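Local coordinates for protein histidine--tRNA ligase (Thermus thermophilus, PDB 1H4V) that joins L-histidine to tRNA(His) at the expense of ATP, as a homodimeric class II aminoacyl-tRNA synthetase, at residues R172-S184 against E196-S208. Numbering follows the deposited sequence.
Sequences RARYNAYLREVLS and ERLEENPMRILDS
Leu179 meets Pro202, Met203 and Leu206 at the apolar centre of this contact, where a regular helix packs against a chain that has just left one. Its CB lies 3.7 Å from Pro202 CB, while its CD1 rests against the backbone of Met203 and reaches toward Leu206 CD1. One turn further along the helix, Leu183 closes the same face, its CB against Leu198 CD2 and its CD1 more loosely against Ile205 CD1. In the other direction comes Tyr175, whose CG stands anti to the backbone N (chi1 -173°), a setting that brings the ring edge to the partner segment. Met203 CG, 3.5 Å from Tyr175 CD2, and Leu206 CD1 both lie at that edge, near the ring plane; Met203 SD sits 4.9 Å from the ring centroid, an edge-on Met-aromatic contact. The Tyr175 hydroxyl is hydrogen-bonded to Arg223 O.

Beyond the sulfur, the bend of Met203 at chi3 lays CE over one face of the Arg172 guanidinium, toward its rim, 3.1 Å from NH2, whose hydrogen bond goes to Arg259 O. An alanine in place of Arg172 would probably leave the Met203 methyl without its flat cover and Arg259 O without this donor. At the polar edge, Asn176 OD1 accepts a hydrogen bond from Met203 N at 2.7 Å, the donor nearly in line with the C=O (164°) though the N-H points somewhat aside (142°). The case illustrates how a side-chain carbonyl can take up a backbone NH where a chain leaves a helix. Helix 169-183 thus packs mainly on the helical turn at 202-206, with Leu198 the one contact from residues 196-200, in the mostly helical insertion (172-228) between the two parts of the class II catalytic domain.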
loop_
_atom_site.group_PDB
_atom_site.type_symbol
_atom_site.label_atom_id
_atom_site.label_comp_id
_atom_site.label_asym_id
_atom_site.label_seq_id
_atom_site.Cartn_x
_atom_site.Cartn_y
_atom_site.Cartn_z
ATOM N N ARG A 172 -25.280 22.024 20.183
ATOM C CA ARG A 172 -24.235 22.792 19.529
ATOM C C ARG A 172 -24.768 24.165 19.116
ATOM O O ARG A 172 -24.020 25.146 19.058
ATOM C CB ARG A 172 -23.704 22.015 18.323
ATOM C CG ARG A 172 -23.081 20.656 18.690
ATOM C CD ARG A 172 -22.707 19.862 17.443
ATOM N NE ARG A 172 -21.813 20.624 16.576
ATOM C CZ ARG A 172 -20.490 20.623 16.672
ATOM N NH1 ARG A 172 -19.889 19.887 17.597
ATOM N NH2 ARG A 172 -19.766 21.374 15.851
ATOM N N ALA A 173 -26.066 24.238 18.848
ATOM C CA ALA A 173 -26.676 25.504 18.469
ATOM C C ALA A 173 -26.619 26.477 19.653
ATOM O O ALA A 173 -26.211 27.633 19.499
ATOM C CB ALA A 173 -28.119 25.284 18.036
ATOM N N ARG A 174 -27.023 26.012 20.835
ATOM C CA ARG A 174 -26.998 26.857 22.026
ATOM C C ARG A 174 -25.582 27.312 22.351
ATOM O O ARG A 174 -25.353 28.479 22.668
ATOM C CB ARG A 174 -27.581 26.112 23.228
ATOM C CG ARG A 174 -29.090 25.894 23.158
ATOM C CD ARG A 174 -29.587 25.074 24.342
ATOM N NE ARG A 174 -31.039 24.913 24.333
ATOM C CZ ARG A 174 -31.746 24.370 25.325
ATOM N NH1 ARG A 174 -31.139 23.926 26.419
ATOM N NH2 ARG A 174 -33.067 24.278 25.225
ATOM N N TYR A 175 -24.628 26.394 22.266
ATOM C CA TYR A 175 -23.246 26.733 22.566
ATOM C C TYR A 175 -22.736 27.835 21.639
ATOM O O TYR A 175 -22.055 28.759 22.080
ATOM C CB TYR A 175 -22.357 25.495 22.445
ATOM C CG TYR A 175 -20.939 25.717 22.902
ATOM C CD1 TYR A 175 -20.657 26.066 24.227
ATOM C CD2 TYR A 175 -19.873 25.559 22.021
ATOM C CE1 TYR A 175 -19.341 26.247 24.663
ATOM C CE2 TYR A 175 -18.560 25.741 22.443
ATOM C CZ TYR A 175 -18.305 26.082 23.764
ATOM O OH TYR A 175 -17.010 26.252 24.182
ATOM N N ASN A 176 -23.066 27.734 20.354
ATOM C CA ASN A 176 -22.642 28.739 19.389
ATOM C C ASN A 176 -23.224 30.105 19.740
ATOM O O ASN A 176 -22.558 31.125 19.584
ATOM C CB ASN A 176 -23.053 28.338 17.966
ATOM C CG ASN A 176 -22.005 27.468 17.284
ATOM O OD1 ASN A 176 -20.829 27.832 17.220
ATOM N ND2 ASN A 176 -22.427 26.315 16.768
ATOM N N ALA A 177 -24.464 30.128 20.217
ATOM C CA ALA A 177 -25.083 31.391 20.597
ATOM C C ALA A 177 -24.248 31.946 21.747
ATOM O O ALA A 177 -23.802 33.094 21.720
ATOM C CB ALA A 177 -26.513 31.163 21.045
ATOM N N TYR A 178 -24.033 31.110 22.756
ATOM C CA TYR A 178 -23.239 31.489 23.907
ATOM C C TYR A 178 -21.891 32.030 23.452
ATOM O O TYR A 178 -21.420 33.051 23.956
ATOM C CB TYR A 178 -23.025 30.280 24.816
ATOM C CG TYR A 178 -21.872 30.445 25.773
ATOM C CD1 TYR A 178 -21.939 31.345 26.835
ATOM C CD2 TYR A 178 -20.704 29.714 25.602
ATOM C CE1 TYR A 178 -20.861 31.509 27.705
ATOM C CE2 TYR A 178 -19.627 29.872 26.458
ATOM C CZ TYR A 178 -19.709 30.767 27.509
ATOM O OH TYR A 178 -18.641 30.901 28.365
ATOM N N LEU A 179 -21.265 31.341 22.503
ATOM C CA LEU A 179 -19.975 31.786 22.001
ATOM C C LEU A 179 -20.074 33.154 21.347
ATOM O O LEU A 179 -19.141 33.949 21.431
ATOM C CB LEU A 179 -19.402 30.786 21.001
ATOM C CG LEU A 179 -18.806 29.515 21.601
ATOM C CD1 LEU A 179 -18.253 28.632 20.487
ATOM C CD2 LEU A 179 -17.704 29.893 22.583
ATOM N N ARG A 180 -21.196 33.435 20.697
ATOM C CA ARG A 180 -21.358 34.729 20.056
ATOM C C ARG A 180 -21.442 35.818 21.121
ATOM O O ARG A 180 -20.832 36.878 20.982
ATOM C CB ARG A 180 -22.609 34.747 19.174
ATOM N N GLU A 181 -22.181 35.542 22.191
ATOM C CA GLU A 181 -22.329 36.503 23.280
ATOM C C GLU A 181 -21.002 36.813 23.975
ATOM O O GLU A 181 -20.698 37.968 24.261
ATOM C CB GLU A 181 -23.332 35.984 24.313
ATOM C CG GLU A 181 -24.782 36.027 23.857
ATOM C CD GLU A 181 -25.702 35.268 24.795
ATOM O OE1 GLU A 181 -25.628 35.511 26.023
ATOM O OE2 GLU A 181 -26.499 34.431 24.304
ATOM N N VAL A 182 -20.213 35.780 24.234
ATOM C CA VAL A 182 -18.932 35.948 24.905
ATOM C C VAL A 182 -17.800 36.455 24.014
ATOM O O VAL A 182 -16.945 37.220 24.463
ATOM C CB VAL A 182 -18.482 34.618 25.556
ATOM C CG1 VAL A 182 -17.017 34.689 25.952
ATOM C CG2 VAL A 182 -19.331 34.334 26.769
ATOM N N LEU A 183 -17.785 36.036 22.755
ATOM C CA LEU A 183 -16.714 36.444 21.856
ATOM C C LEU A 183 -16.978 37.675 20.997
ATOM O O LEU A 183 -16.042 38.232 20.430
ATOM C CB LEU A 183 -16.312 35.270 20.963
ATOM C CG LEU A 183 -15.691 34.091 21.709
ATOM C CD1 LEU A 183 -15.483 32.921 20.764
ATOM C CD2 LEU A 183 -14.373 34.528 22.323
ATOM N N SER A 184 -18.234 38.104 20.896
ATOM C CA SER A 184 -18.554 39.288 20.090
ATOM C C SER A 184 -17.902 40.562 20.630
ATOM O O SER A 184 -17.212 41.270 19.896
ATOM C CB SER A 184 -20.069 39.485 19.982
ATOM O OG SER A 184 -20.623 38.588 19.034
ATOM N N GLU A 196 -15.180 36.203 10.793
ATOM C CA GLU A 196 -16.242 35.725 9.906
ATOM C C GLU A 196 -16.939 34.497 10.482
ATOM O O GLU A 196 -18.115 34.254 10.212
ATOM C CB GLU A 196 -15.676 35.380 8.524
ATOM C CG GLU A 196 -15.327 36.589 7.658
ATOM C CD GLU A 196 -14.825 36.193 6.277
ATOM O OE1 GLU A 196 -13.707 35.639 6.178
ATOM O OE2 GLU A 196 -15.555 36.431 5.287
ATOM N N ARG A 197 -16.201 33.725 11.274
ATOM C CA ARG A 197 -16.739 32.526 11.905
ATOM C C ARG A 197 -17.812 32.875 12.928
ATOM O O ARG A 197 -18.739 32.097 13.154
ATOM C CB ARG A 197 -15.615 31.747 12.585
ATOM C CG ARG A 197 -14.643 31.138 11.614
ATOM C CD ARG A 197 -13.348 30.790 12.287
ATOM N NE ARG A 197 -12.381 30.286 11.320
ATOM C CZ ARG A 197 -11.065 30.336 11.490
ATOM N NH1 ARG A 197 -10.555 30.870 12.591
ATOM N NH2 ARG A 197 -10.258 29.855 10.554
ATOM N N LEU A 198 -17.680 34.044 13.548
ATOM C CA LEU A 198 -18.652 34.477 14.541
ATOM C C LEU A 198 -20.057 34.497 13.970
ATOM O O LEU A 198 -21.027 34.217 14.680
ATOM C CB LEU A 198 -18.301 35.866 15.080
ATOM C CG LEU A 198 -17.242 35.933 16.181
ATOM C CD1 LEU A 198 -17.065 37.371 16.630
ATOM C CD2 LEU A 198 -17.669 35.071 17.359
ATOM N N GLU A 199 -20.170 34.814 12.685
ATOM C CA GLU A 199 -21.480 34.876 12.052
ATOM C C GLU A 199 -21.913 33.550 11.432
ATOM O O GLU A 199 -23.105 33.256 11.357
ATOM C CB GLU A 199 -21.498 35.982 10.987
ATOM N N GLU A 200 -20.948 32.741 11.013
ATOM C CA GLU A 200 -21.261 31.469 10.377
ATOM C C GLU A 200 -21.158 30.224 11.259
ATOM O O GLU A 200 -22.055 29.377 11.236
ATOM C CB GLU A 200 -20.384 31.300 9.141
ATOM C CG GLU A 200 -20.585 32.410 8.129
ATOM C CD GLU A 200 -19.605 32.338 6.983
ATOM O OE1 GLU A 200 -18.383 32.388 7.245
ATOM O OE2 GLU A 200 -20.051 32.239 5.820
ATOM N N ASN A 201 -20.072 30.104 12.019
ATOM C CA ASN A 201 -19.868 28.949 12.895
ATOM C C ASN A 201 -18.881 29.283 14.014
ATOM O O ASN A 201 -17.683 29.019 13.899
ATOM C CB ASN A 201 -19.339 27.766 12.078
ATOM C CG ASN A 201 -19.264 26.479 12.886
ATOM O OD1 ASN A 201 -18.746 25.463 12.412
ATOM N ND2 ASN A 201 -19.791 26.513 14.108
ATOM N N PRO A 202 -19.374 29.878 15.113
ATOM C CA PRO A 202 -18.520 30.247 16.250
ATOM C C PRO A 202 -17.615 29.137 16.787
ATOM O O PRO A 202 -16.455 29.387 17.115
ATOM C CB PRO A 202 -19.526 30.735 17.285
ATOM C CG PRO A 202 -20.559 31.398 16.423
ATOM C CD PRO A 202 -20.746 30.384 15.310
ATOM N N MET A 203 -18.135 27.915 16.875
ATOM C CA MET A 203 -17.337 26.798 17.375
ATOM C C MET A 203 -16.057 26.534 16.585
ATOM O O MET A 203 -15.123 25.913 17.096
ATOM C CB MET A 203 -18.171 25.523 17.413
ATOM C CG MET A 203 -19.125 25.456 18.582
ATOM S SD MET A 203 -19.550 23.756 18.943
ATOM C CE MET A 203 -20.918 23.531 17.833
ATOM N N ARG A 204 -16.017 26.990 15.338
ATOM C CA ARG A 204 -14.830 26.805 14.513
ATOM C C ARG A 204 -13.677 27.652 15.057
ATOM O O ARG A 204 -12.506 27.331 14.847
ATOM C CB ARG A 204 -15.126 27.178 13.054
ATOM N N ILE A 205 -14.008 28.727 15.764
ATOM C CA ILE A 205 -12.979 29.592 16.328
ATOM C C ILE A 205 -12.153 28.843 17.374
ATOM O O ILE A 205 -10.991 29.170 17.605
ATOM C CB ILE A 205 -13.594 30.858 16.980
ATOM C CG1 ILE A 205 -14.346 31.677 15.927
ATOM C CG2 ILE A 205 -12.495 31.711 17.604
ATOM C CD1 ILE A 205 -14.996 32.939 16.473
ATOM N N LEU A 206 -12.753 27.834 17.998
ATOM C CA LEU A 206 -12.057 27.050 19.015
ATOM C C LEU A 206 -11.126 26.026 18.374
ATOM O O LEU A 206 -10.298 25.423 19.053
ATOM C CB LEU A 206 -13.065 26.329 19.914
ATOM C CG LEU A 206 -14.147 27.171 20.595
ATOM C CD1 LEU A 206 -15.040 26.263 21.404
ATOM C CD2 LEU A 206 -13.518 28.230 21.482
ATOM N N ASP A 207 -11.258 25.845 17.063
ATOM C CA ASP A 207 -10.431 24.888 16.339
ATOM C C ASP A 207 -9.360 25.514 15.442
ATOM O O ASP A 207 -8.627 24.790 14.773
ATOM C CB ASP A 207 -11.310 23.971 15.482
ATOM C CG ASP A 207 -12.200 23.063 16.311
ATOM O OD1 ASP A 207 -13.069 23.579 17.046
ATOM O OD2 ASP A 207 -12.031 21.826 16.225
ATOM N N SER A 208 -9.261 26.841 15.416
ATOM C CA SER A 208 -8.256 27.488 14.570
ATOM C C SER A 208 -6.883 27.489 15.237
ATOM O O SER A 208 -6.774 27.700 16.447
ATOM C CB SER A 208 -8.672 28.928 14.235
ATOM O OG SER A 208 -8.519 29.791 15.345
#